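Local coordinates for protein mosquitocidal toxin (Lysinibacillus sphaericus, PDB 2VSE) that acts as a mosquitocidal holotoxin, probably ADP-ribosylating target proteins through its enzyme domain and binding sugars through its ricin-B-like lectin domains, at residues I561-T566 with Y689-N694; Q570-D575 with T585-Y590; T800-D805 with T819-L824. One frame throughout, in Å; residues are numbered along the deposited sequence.

Contact 1: residues I561-T566 with Y689-N694; sequences IYQFMT and YLRHLN
Q563 and R691 face each other as a hydrogen-bonded pair of two antiparallel strands, and their side chains repeat the pairing above the sheet. Q563 N donates to R691 O at 2.8 Å, and R691 N donates back to Q563 O. Further out, OE1 of Q563 lies at the guanidinium edge, in its plane, and takes a nearly straight bond from R691 NE at 3.1 Å; NH2 adds a weak one. The amide is gripped at both ends, because its NE2 bonds to N588 OD1 and Q594 O, which fixes the rotation of the group. On the same face M565 crosses the arginine at about a right angle, bringing SD over the flat of the guanidinium, 3.4 Å from R691 NH1. Its chain bends at the last torsion (chi3 -83°), which tucks CE back toward Y689 CB.

On the opposite face the F564-L690 part is apolar and close-packed: F564 CD1 touches L690 CD2 at 3.5 Å, the two side chains running side by side. Toward the partly exposed end, Y562 and H692 form an offset stack, centroids 4.6 Å apart and planes at 12°, with the phenol oxygen over the centre of the imidazole; that oxygen bonds to Q558 O. Beyond this stack the pairing loosens. The strand ends at H692 and the chain goes on without regular structure, L693 N reaches I561 O by a more bent bond (135°), and exposed N694 merely lies against I561.

These are the first and last strands of one domain, a closure consistent with a beta-trefoil. Strand 596-601 flanks 560-566 on its other side, W596 and F653 meet the F564 ring edge-to-face, and strand 572-576 packs alongside, A574 against F564 and I573 against M565.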
loop_
_atom_site.group_PDB
_atom_site.type_symbol
_atom_site.label_atom_id
_atom_site.label_comp_id
_atom_site.label_asym_id
_atom_site.label_seq_id
_atom_site.Cartn_x
_atom_site.Cartn_y
_atom_site.Cartn_z
ATOM N N ILE A 561 -6.461 23.244 -9.252
ATOM C CA ILE A 561 -6.268 23.787 -10.585
ATOM C C ILE A 561 -5.132 23.035 -11.260
ATOM O O ILE A 561 -4.054 22.851 -10.679
ATOM C CB ILE A 561 -6.007 25.305 -10.560
ATOM C CG1 ILE A 561 -7.149 26.021 -9.834
ATOM C CG2 ILE A 561 -5.831 25.840 -11.982
ATOM C CD1 ILE A 561 -6.919 27.500 -9.613
ATOM N N TYR A 562 -5.392 22.601 -12.489
ATOM C CA TYR A 562 -4.536 21.657 -13.170
ATOM C C TYR A 562 -4.283 22.079 -14.597
ATOM O O TYR A 562 -5.078 22.805 -15.193
ATOM C CB TYR A 562 -5.219 20.290 -13.220
ATOM C CG TYR A 562 -5.230 19.498 -11.928
ATOM C CD1 TYR A 562 -4.214 18.590 -11.651
ATOM C CD2 TYR A 562 -6.268 19.632 -11.002
ATOM C CE1 TYR A 562 -4.218 17.843 -10.488
ATOM C CE2 TYR A 562 -6.281 18.879 -9.827
ATOM C CZ TYR A 562 -5.247 17.983 -9.582
ATOM O OH TYR A 562 -5.205 17.218 -8.426
ATOM N N GLN A 563 -3.164 21.608 -15.136
ATOM C CA GLN A 563 -2.966 21.553 -16.570
ATOM C C GLN A 563 -2.837 20.092 -16.941
ATOM O O GLN A 563 -2.341 19.277 -16.146
ATOM C CB GLN A 563 -1.712 22.303 -16.959
ATOM C CG GLN A 563 -1.757 23.749 -16.582
ATOM C CD GLN A 563 -0.651 24.534 -17.245
ATOM O OE1 GLN A 563 0.509 24.426 -16.860
ATOM N NE2 GLN A 563 -1.001 25.315 -18.255
ATOM N N PHE A 564 -3.293 19.757 -18.138
ATOM C CA PHE A 564 -3.150 18.405 -18.678
ATOM C C PHE A 564 -2.060 18.405 -19.742
ATOM O O PHE A 564 -2.244 18.961 -20.818
ATOM C CB PHE A 564 -4.475 17.928 -19.273
ATOM C CG PHE A 564 -5.616 17.997 -18.318
ATOM C CD1 PHE A 564 -6.039 16.857 -17.638
ATOM C CD2 PHE A 564 -6.275 19.202 -18.081
ATOM C CE1 PHE A 564 -7.100 16.915 -16.747
ATOM C CE2 PHE A 564 -7.331 19.274 -17.183
ATOM C CZ PHE A 564 -7.748 18.129 -16.520
ATOM N N MET A 565 -0.929 17.794 -19.426
ATOM C CA MET A 565 0.204 17.709 -20.349
ATOM C C MET A 565 0.138 16.377 -21.078
ATOM O O MET A 565 -0.105 15.355 -20.432
ATOM C CB MET A 565 1.512 17.775 -19.562
ATOM C CG MET A 565 1.715 19.033 -18.736
ATOM S SD MET A 565 3.238 18.851 -17.801
ATOM C CE MET A 565 2.647 17.911 -16.392
ATOM N N THR A 566 0.347 16.369 -22.399
ATOM C CA THR A 566 0.421 15.096 -23.126
ATOM C C THR A 566 1.689 14.371 -22.690
ATOM O O THR A 566 2.710 15.004 -22.399
ATOM C CB THR A 566 0.408 15.253 -24.673
ATOM O OG1 THR A 566 1.666 15.764 -25.141
ATOM C CG2 THR A 566 -0.728 16.153 -25.137
ATOM N N TYR A 689 -0.030 13.688 -18.237
ATOM C CA TYR A 689 0.562 13.994 -16.947
ATOM C C TYR A 689 -0.138 15.245 -16.398
ATOM O O TYR A 689 -0.420 16.198 -17.155
ATOM C CB TYR A 689 2.068 14.238 -17.071
ATOM C CG TYR A 689 2.904 12.999 -17.314
ATOM C CD1 TYR A 689 2.982 11.998 -16.356
ATOM C CD2 TYR A 689 3.669 12.850 -18.483
ATOM C CE1 TYR A 689 3.748 10.866 -16.555
ATOM C CE2 TYR A 689 4.450 11.720 -18.684
ATOM C CZ TYR A 689 4.474 10.735 -17.706
ATOM O OH TYR A 689 5.235 9.596 -17.847
ATOM N N LEU A 690 -0.410 15.240 -15.094
ATOM C CA LEU A 690 -1.126 16.337 -14.450
ATOM C C LEU A 690 -0.176 17.307 -13.769
ATOM O O LEU A 690 0.633 16.907 -12.952
ATOM C CB LEU A 690 -2.144 15.802 -13.418
ATOM C CG LEU A 690 -3.294 14.925 -13.931
ATOM C CD1 LEU A 690 -4.145 14.373 -12.791
ATOM C CD2 LEU A 690 -4.162 15.710 -14.870
ATOM N N ARG A 691 -0.259 18.581 -14.125
ATOM C CA ARG A 691 0.412 19.615 -13.345
ATOM C C ARG A 691 -0.630 20.212 -12.448
ATOM O O ARG A 691 -1.582 20.865 -12.895
ATOM C CB ARG A 691 1.071 20.692 -14.196
ATOM C CG ARG A 691 1.669 21.832 -13.374
ATOM C CD ARG A 691 2.915 22.464 -14.038
ATOM N NE ARG A 691 2.712 22.700 -15.465
ATOM C CZ ARG A 691 3.495 22.250 -16.445
ATOM N NH1 ARG A 691 4.590 21.566 -16.192
ATOM N NH2 ARG A 691 3.183 22.529 -17.695
ATOM N N HIS A 692 -0.445 19.946 -11.169
ATOM C CA HIS A 692 -1.265 20.493 -10.145
ATOM C C HIS A 692 -0.642 21.836 -9.764
ATOM O O HIS A 692 0.287 21.894 -8.957
ATOM C CB HIS A 692 -1.298 19.518 -8.966
ATOM C CG HIS A 692 -2.262 19.899 -7.891
ATOM N ND1 HIS A 692 -2.213 19.355 -6.627
ATOM C CD2 HIS A 692 -3.292 20.778 -7.881
ATOM C CE1 HIS A 692 -3.174 19.875 -5.887
ATOM N NE2 HIS A 692 -3.839 20.746 -6.623
ATOM N N LEU A 693 -1.151 22.908 -10.367
ATOM C CA LEU A 693 -0.589 24.259 -10.190
ATOM C C LEU A 693 -0.782 24.719 -8.767
ATOM O O LEU A 693 0.047 25.414 -8.187
ATOM C CB LEU A 693 -1.281 25.253 -11.123
ATOM C CG LEU A 693 -1.056 25.016 -12.608
ATOM C CD1 LEU A 693 -2.208 25.522 -13.436
ATOM C CD2 LEU A 693 0.245 25.655 -13.041
ATOM N N ASN A 694 -1.895 24.278 -8.219
ATOM C CA ASN A 694 -2.395 24.671 -6.923
ATOM C C ASN A 694 -1.648 24.015 -5.745
ATOM O O ASN A 694 -1.951 24.286 -4.588
ATOM C CB ASN A 694 -3.879 24.256 -6.884
ATOM C CG ASN A 694 -4.732 25.231 -6.138
ATOM O OD1 ASN A 694 -5.571 24.845 -5.324
ATOM N ND2 ASN A 694 -4.518 26.520 -6.392
#

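Contact 2: residues Q570-D575 with T585-Y590; sequences QDLIAD and TKTNNY
I573 and K586 are the hydrogen-bonded pair at the heart of a beta hairpin, strands 572-576 and 583-587, in what appears to be a beta-trefoil domain. The backbone bonds come first: I573 N to K586 O, 3.0 Å and almost linear at 175°, and K586 N back to I573 O at 2.9 Å. Beyond the strand end a third bond, from N588 N to D571 O at 3.0 Å, holds the departing chain against the hairpin. Two CA-H...O contacts fill in between, the shorter from T585 CA to I573 O.

Van der Waals packing follows. I573 puts CG1 in the crowded position between its backbone N and carbonyl carbon (chi1 47°), which lays that carbon against N588 CB at 3.6 Å, the side chains crossing at about a right angle. On the other face of the hairpin, L572 CD2 lies against the backbone at T587 N, while L572 CB meets T585 CB at 4.2 Å; the T585 side chain also touches W688.

The opposite charges do not pair. K586 CD lies 3.5 Å from D575 CG; beyond it the chain bends at chi3 and chi4, and NZ stays 4.1 Å from D575 OD2, beyond a salt bridge; that oxygen bonds instead to Q594 NE2.

N588 closes the contact with an Asx turn: its OD1 accepts from Y590 N at 2.9 Å, the donor standing well above the carbonyl plane.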
loop_
_atom_site.group_PDB
_atom_site.type_symbol
_atom_site.label_atom_id
_atom_site.label_comp_id
_atom_site.label_asym_id
_atom_site.label_seq_id
_atom_site.Cartn_x
_atom_site.Cartn_y
_atom_site.Cartn_z
ATOM N N GLN A 570 5.354 16.951 -23.232
ATOM C CA GLN A 570 4.851 17.645 -22.031
ATOM C C GLN A 570 4.726 19.154 -22.210
ATOM O O GLN A 570 4.028 19.806 -21.443
ATOM C CB GLN A 570 5.696 17.333 -20.798
ATOM C CG GLN A 570 5.505 15.931 -20.262
ATOM C CD GLN A 570 6.328 15.662 -19.010
ATOM O OE1 GLN A 570 7.115 14.719 -18.957
ATOM N NE2 GLN A 570 6.144 16.491 -17.995
ATOM N N ASP A 571 5.394 19.707 -23.215
ATOM C CA ASP A 571 5.224 21.114 -23.571
ATOM C C ASP A 571 3.818 21.395 -24.151
ATOM O O ASP A 571 3.369 22.538 -24.177
ATOM C CB ASP A 571 6.336 21.554 -24.549
ATOM C CG ASP A 571 7.721 21.675 -23.879
ATOM O OD1 ASP A 571 7.853 21.348 -22.678
ATOM O OD2 ASP A 571 8.693 22.100 -24.544
ATOM N N LEU A 572 3.119 20.358 -24.606
ATOM C CA LEU A 572 1.769 20.539 -25.137
ATOM C C LEU A 572 0.729 20.215 -24.080
ATOM O O LEU A 572 0.775 19.152 -23.441
ATOM C CB LEU A 572 1.545 19.697 -26.394
ATOM C CG LEU A 572 2.424 20.029 -27.615
ATOM C CD1 LEU A 572 2.085 19.135 -28.791
ATOM C CD2 LEU A 572 2.329 21.495 -28.033
ATOM N N ILE A 573 -0.202 21.146 -23.891
ATOM C CA ILE A 573 -1.252 21.007 -22.894
ATOM C C ILE A 573 -2.626 21.173 -23.538
ATOM O O ILE A 573 -2.728 21.643 -24.672
ATOM C CB ILE A 573 -1.081 22.031 -21.749
ATOM C CG1 ILE A 573 -0.815 23.437 -22.304
ATOM C CG2 ILE A 573 0.044 21.616 -20.807
ATOM C CD1 ILE A 573 -2.047 24.188 -22.702
ATOM N N ALA A 574 -3.675 20.768 -22.817
ATOM C CA ALA A 574 -5.058 20.916 -23.274
ATOM C C ALA A 574 -5.475 22.371 -23.141
ATOM O O ALA A 574 -5.497 22.936 -22.041
ATOM C CB ALA A 574 -5.992 20.024 -22.473
ATOM N N ASP A 575 -5.811 22.969 -24.279
ATOM C CA ASP A 575 -6.083 24.395 -24.370
ATOM C C ASP A 575 -7.482 24.560 -24.920
ATOM O O ASP A 575 -7.815 23.993 -25.965
ATOM C CB ASP A 575 -5.039 25.052 -25.297
ATOM C CG ASP A 575 -5.182 26.588 -25.418
ATOM O OD1 ASP A 575 -6.306 27.100 -25.573
ATOM O OD2 ASP A 575 -4.146 27.290 -25.408
ATOM N N THR A 585 -4.484 20.410 -28.195
ATOM C CA THR A 585 -3.142 20.444 -27.630
ATOM C C THR A 585 -2.393 21.631 -28.198
ATOM O O THR A 585 -2.254 21.771 -29.414
ATOM C CB THR A 585 -2.339 19.165 -27.894
ATOM O OG1 THR A 585 -2.331 18.879 -29.298
ATOM C CG2 THR A 585 -2.946 17.999 -27.137
ATOM N N LYS A 586 -1.920 22.492 -27.306
ATOM C CA LYS A 586 -1.211 23.697 -27.696
ATOM C C LYS A 586 -0.005 23.959 -26.812
ATOM O O LYS A 586 0.038 23.567 -25.642
ATOM C CB LYS A 586 -2.152 24.904 -27.693
ATOM C CG LYS A 586 -3.014 24.991 -28.945
ATOM C CD LYS A 586 -4.172 25.948 -28.760
ATOM C CE LYS A 586 -4.072 27.163 -29.667
ATOM N NZ LYS A 586 -2.972 28.073 -29.281
ATOM N N THR A 587 0.989 24.612 -27.393
ATOM C CA THR A 587 2.182 25.000 -26.661
ATOM C C THR A 587 1.777 25.730 -25.372
ATOM O O THR A 587 0.906 26.598 -25.387
ATOM C CB THR A 587 3.099 25.850 -27.542
ATOM O OG1 THR A 587 3.397 25.121 -28.741
ATOM C CG2 THR A 587 4.388 26.124 -26.844
ATOM N N ASN A 588 2.381 25.353 -24.249
ATOM C CA ASN A 588 1.958 25.909 -22.972
ATOM C C ASN A 588 2.459 27.323 -22.745
ATOM O O ASN A 588 3.615 27.639 -23.024
ATOM C CB ASN A 588 2.351 25.009 -21.797
ATOM C CG ASN A 588 1.870 25.558 -20.442
ATOM O OD1 ASN A 588 0.799 26.170 -20.339
ATOM N ND2 ASN A 588 2.661 25.321 -19.402
ATOM N N ASN A 589 1.562 28.160 -22.239
ATOM C CA ASN A 589 1.864 29.539 -21.901
ATOM C C ASN A 589 1.486 29.927 -20.497
ATOM O O ASN A 589 1.689 31.075 -20.099
ATOM C CB ASN A 589 1.097 30.468 -22.812
ATOM C CG ASN A 589 1.856 30.814 -24.022
ATOM O OD1 ASN A 589 2.999 31.276 -23.941
ATOM N ND2 ASN A 589 1.240 30.600 -25.172
ATOM N N TYR A 590 0.886 28.994 -19.769
ATOM C CA TYR A 590 0.359 29.267 -18.439
ATOM C C TYR A 590 -0.741 30.344 -18.442
ATOM O O TYR A 590 -0.923 31.052 -17.451
ATOM C CB TYR A 590 1.496 29.615 -17.452
ATOM C CG TYR A 590 2.439 28.462 -17.161
ATOM C CD1 TYR A 590 2.146 27.529 -16.167
ATOM C CD2 TYR A 590 3.617 28.297 -17.895
ATOM C CE1 TYR A 590 2.996 26.463 -15.895
ATOM C CE2 TYR A 590 4.477 27.250 -17.633
ATOM C CZ TYR A 590 4.157 26.327 -16.630
ATOM O OH TYR A 590 5.006 25.283 -16.376
#

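Contact 3: residues T800-D805 with T819-L824; sequences TSYVLD and TYQNYL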
loop_
_atom_site.group_PDB
_atom_site.type_symbol
_atom_site.label_atom_id
_atom_site.label_comp_id
_atom_site.label_asym_id
_atom_site.label_seq_id
_atom_site.Cartn_x
_atom_site.Cartn_y
_atom_site.Cartn_z
ATOM N N THR A 800 7.938 32.040 -22.945
ATOM C CA THR A 800 7.911 30.652 -22.510
ATOM C C THR A 800 8.475 29.690 -23.549
ATOM O O THR A 800 8.397 28.477 -23.371
ATOM C CB THR A 800 6.483 30.201 -22.214
ATOM O OG1 THR A 800 5.675 30.437 -23.374
ATOM C CG2 THR A 800 5.922 30.968 -21.015
ATOM N N SER A 801 9.021 30.230 -24.630
ATOM C CA SER A 801 9.631 29.424 -25.687
ATOM C C SER A 801 11.054 29.021 -25.339
ATOM O O SER A 801 11.630 28.148 -25.999
ATOM C CB SER A 801 9.655 30.177 -27.033
ATOM O OG SER A 801 8.354 30.266 -27.628
ATOM N N TYR A 802 11.634 29.647 -24.313
ATOM C CA TYR A 802 13.069 29.512 -24.087
ATOM C C TYR A 802 13.370 28.933 -22.741
ATOM O O TYR A 802 12.682 29.254 -21.751
ATOM C CB TYR A 802 13.781 30.842 -24.289
ATOM C CG TYR A 802 13.544 31.325 -25.674
ATOM C CD1 TYR A 802 14.166 30.703 -26.762
ATOM C CD2 TYR A 802 12.649 32.366 -25.923
ATOM C CE1 TYR A 802 13.913 31.112 -28.050
ATOM C CE2 TYR A 802 12.393 32.783 -27.201
ATOM C CZ TYR A 802 13.022 32.148 -28.253
ATOM O OH TYR A 802 12.766 32.567 -29.525
ATOM N N VAL A 803 14.384 28.064 -22.719
ATOM C CA VAL A 803 14.795 27.370 -21.511
ATOM C C VAL A 803 16.321 27.474 -21.282
ATOM O O VAL A 803 17.102 27.641 -22.232
ATOM C CB VAL A 803 14.343 25.885 -21.533
ATOM C CG1 VAL A 803 12.873 25.775 -21.984
ATOM C CG2 VAL A 803 15.274 25.011 -22.425
ATOM N N LEU A 804 16.749 27.385 -20.026
ATOM C CA LEU A 804 18.169 27.457 -19.726
ATOM C C LEU A 804 18.882 26.328 -20.442
ATOM O O LEU A 804 18.380 25.206 -20.492
ATOM C CB LEU A 804 18.439 27.367 -18.231
ATOM C CG LEU A 804 17.897 28.493 -17.353
ATOM C CD1 LEU A 804 18.372 28.275 -15.916
ATOM C CD2 LEU A 804 18.330 29.855 -17.904
ATOM N N ASP A 805 20.061 26.639 -20.983
ATOM C CA ASP A 805 20.750 25.767 -21.904
ATOM C C ASP A 805 22.248 26.043 -21.750
ATOM O O ASP A 805 22.706 27.200 -21.834
ATOM C CB ASP A 805 20.232 26.044 -23.320
ATOM C CG ASP A 805 21.046 25.354 -24.417
ATOM O OD1 ASP A 805 22.294 25.528 -24.415
ATOM O OD2 ASP A 805 20.430 24.682 -25.307
ATOM N N THR A 819 19.627 31.051 -23.249
ATOM C CA THR A 819 18.296 30.442 -23.328
ATOM C C THR A 819 18.062 30.050 -24.763
ATOM O O THR A 819 18.456 30.764 -25.660
ATOM C CB THR A 819 17.162 31.351 -22.874
ATOM O OG1 THR A 819 17.275 32.617 -23.536
ATOM C CG2 THR A 819 17.185 31.540 -21.352
ATOM N N TYR A 820 17.402 28.920 -24.966
ATOM C CA TYR A 820 17.253 28.348 -26.276
ATOM C C TYR A 820 15.952 27.593 -26.301
ATOM O O TYR A 820 15.393 27.275 -25.242
ATOM C CB TYR A 820 18.442 27.401 -26.559
ATOM C CG TYR A 820 18.691 27.201 -28.034
ATOM C CD1 TYR A 820 19.057 28.260 -28.831
ATOM C CD2 TYR A 820 18.497 25.964 -28.639
ATOM C CE1 TYR A 820 19.260 28.096 -30.197
ATOM C CE2 TYR A 820 18.672 25.794 -29.993
ATOM C CZ TYR A 820 19.066 26.868 -30.766
ATOM O OH TYR A 820 19.268 26.720 -32.121
ATOM N N GLN A 821 15.458 27.303 -27.499
ATOM C CA GLN A 821 14.265 26.461 -27.632
ATOM C C GLN A 821 14.483 25.101 -26.966
ATOM O O GLN A 821 15.606 24.563 -26.943
ATOM C CB GLN A 821 13.920 26.247 -29.102
ATOM C CG GLN A 821 13.404 27.508 -29.781
ATOM C CD GLN A 821 14.522 28.404 -30.406
ATOM O OE1 GLN A 821 15.723 28.336 -30.043
ATOM N NE2 GLN A 821 14.102 29.252 -31.361
ATOM N N ASN A 822 13.403 24.538 -26.448
ATOM C CA ASN A 822 13.489 23.270 -25.759
ATOM C C ASN A 822 13.583 22.072 -26.699
ATOM O O ASN A 822 12.650 21.783 -27.445
ATOM C CB ASN A 822 12.305 23.087 -24.808
ATOM C CG ASN A 822 12.409 21.787 -24.010
ATOM O OD1 ASN A 822 13.524 21.274 -23.786
ATOM N ND2 ASN A 822 11.257 21.229 -23.610
ATOM N N TYR A 823 14.692 21.347 -26.619
ATOM C CA TYR A 823 14.839 20.093 -27.375
ATOM C C TYR A 823 14.858 18.853 -26.450
ATOM O O TYR A 823 14.957 17.732 -26.928
ATOM C CB TYR A 823 16.152 20.088 -28.168
ATOM C CG TYR A 823 16.284 21.051 -29.344
ATOM C CD1 TYR A 823 15.183 21.428 -30.130
ATOM C CD2 TYR A 823 17.542 21.532 -29.708
ATOM C CE1 TYR A 823 15.339 22.301 -31.231
ATOM C CE2 TYR A 823 17.719 22.374 -30.808
ATOM C CZ TYR A 823 16.622 22.760 -31.558
ATOM O OH TYR A 823 16.840 23.592 -32.631
ATOM N N LEU A 824 14.800 19.075 -25.132
ATOM C CA LEU A 824 15.071 18.046 -24.122
ATOM C C LEU A 824 16.480 17.436 -24.252
ATOM O O LEU A 824 16.701 16.265 -23.919
ATOM C CB LEU A 824 13.981 16.947 -24.086
ATOM C CG LEU A 824 12.534 17.362 -23.777
ATOM C CD1 LEU A 824 11.552 16.225 -24.056
ATOM C CD2 LEU A 824 12.364 17.932 -22.360
HETATM O O HOH W 1 10.712 25.818 -26.319
#
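Y802 and Q821 lie side by side at the partly exposed side of a beta hairpin, pointing the same way with ring and amide planes 68° apart. The touch is between CE1 of the tyrosine and CD of the glutamine, at 3.6 Å. Although Q821 CB leaves its backbone directed away from the other strand, a turn at the second torsion (chi2 89°) brings the amide back, and its OE1 comes to rest 3.4 Å above the plane of the Y820 ring, over the centre. The same oxygen lies near the plane of the Y802 ring, at its edge, which places the amide between the two aromatics.

D805 and Y820 are likewise aligned, with carboxylate and ring planes again steeply inclined. Here D805 OD2 approaches Y820 CB at 3.6 Å; its polar partner is Q828 NE2, which also bonds Q821 O. On the buried side T819 CB packs on Y802 CB at 3.7 Å, while its CG2 meets L804 CD2 beside W781. V803 CG1 lies against N822 CB, the two side chains crossing at a slant.

The backbone is held at the V803-Y820 pair: V803 N to Y820 O at 2.8 Å, and Y820 N to V803 O at 3.0 Å. Farther along, S801 O receives an almost straight CA-H...O contact from Q821, and a water accepts from N822 N; its bond to S801 O is doubtfully short. N822 then forms an Asx turn, OD1 receiving L824 N.

In this hairpin of the last ricin-B-like domain, the direct hydrogen bonds between the two segments are two backbone ones, with CA-H...O contacts and van der Waals packing besides. D805 OD2 is bonded by Q828 NE2 rather than by the facing strand, and the Q821 oxygen lies against aromatic rings.

Contacts 1 and 2 belong to one trefoil-like domain and their centres are about 10 Å apart; strand 560-566 runs on into the hairpin, and T566 N bonds L572 O at 3.0 Å. Side chains join them too, Q563 OE1 packing 3.4 Å from Y590 CE1. Contact 3 lies in the next domain, about 15 Å from contact 2 between centres. The two hairpins meet across the domain boundary: D571 OD2 bonds N822 ND2, and N589 OD1 bonds T800 OG1, with R795 forming a salt bridge to D571. Contacts 1 and 3 do not touch, their nearest atoms being about 9 Å apart; of the three, contact 2 is the one that touches both others.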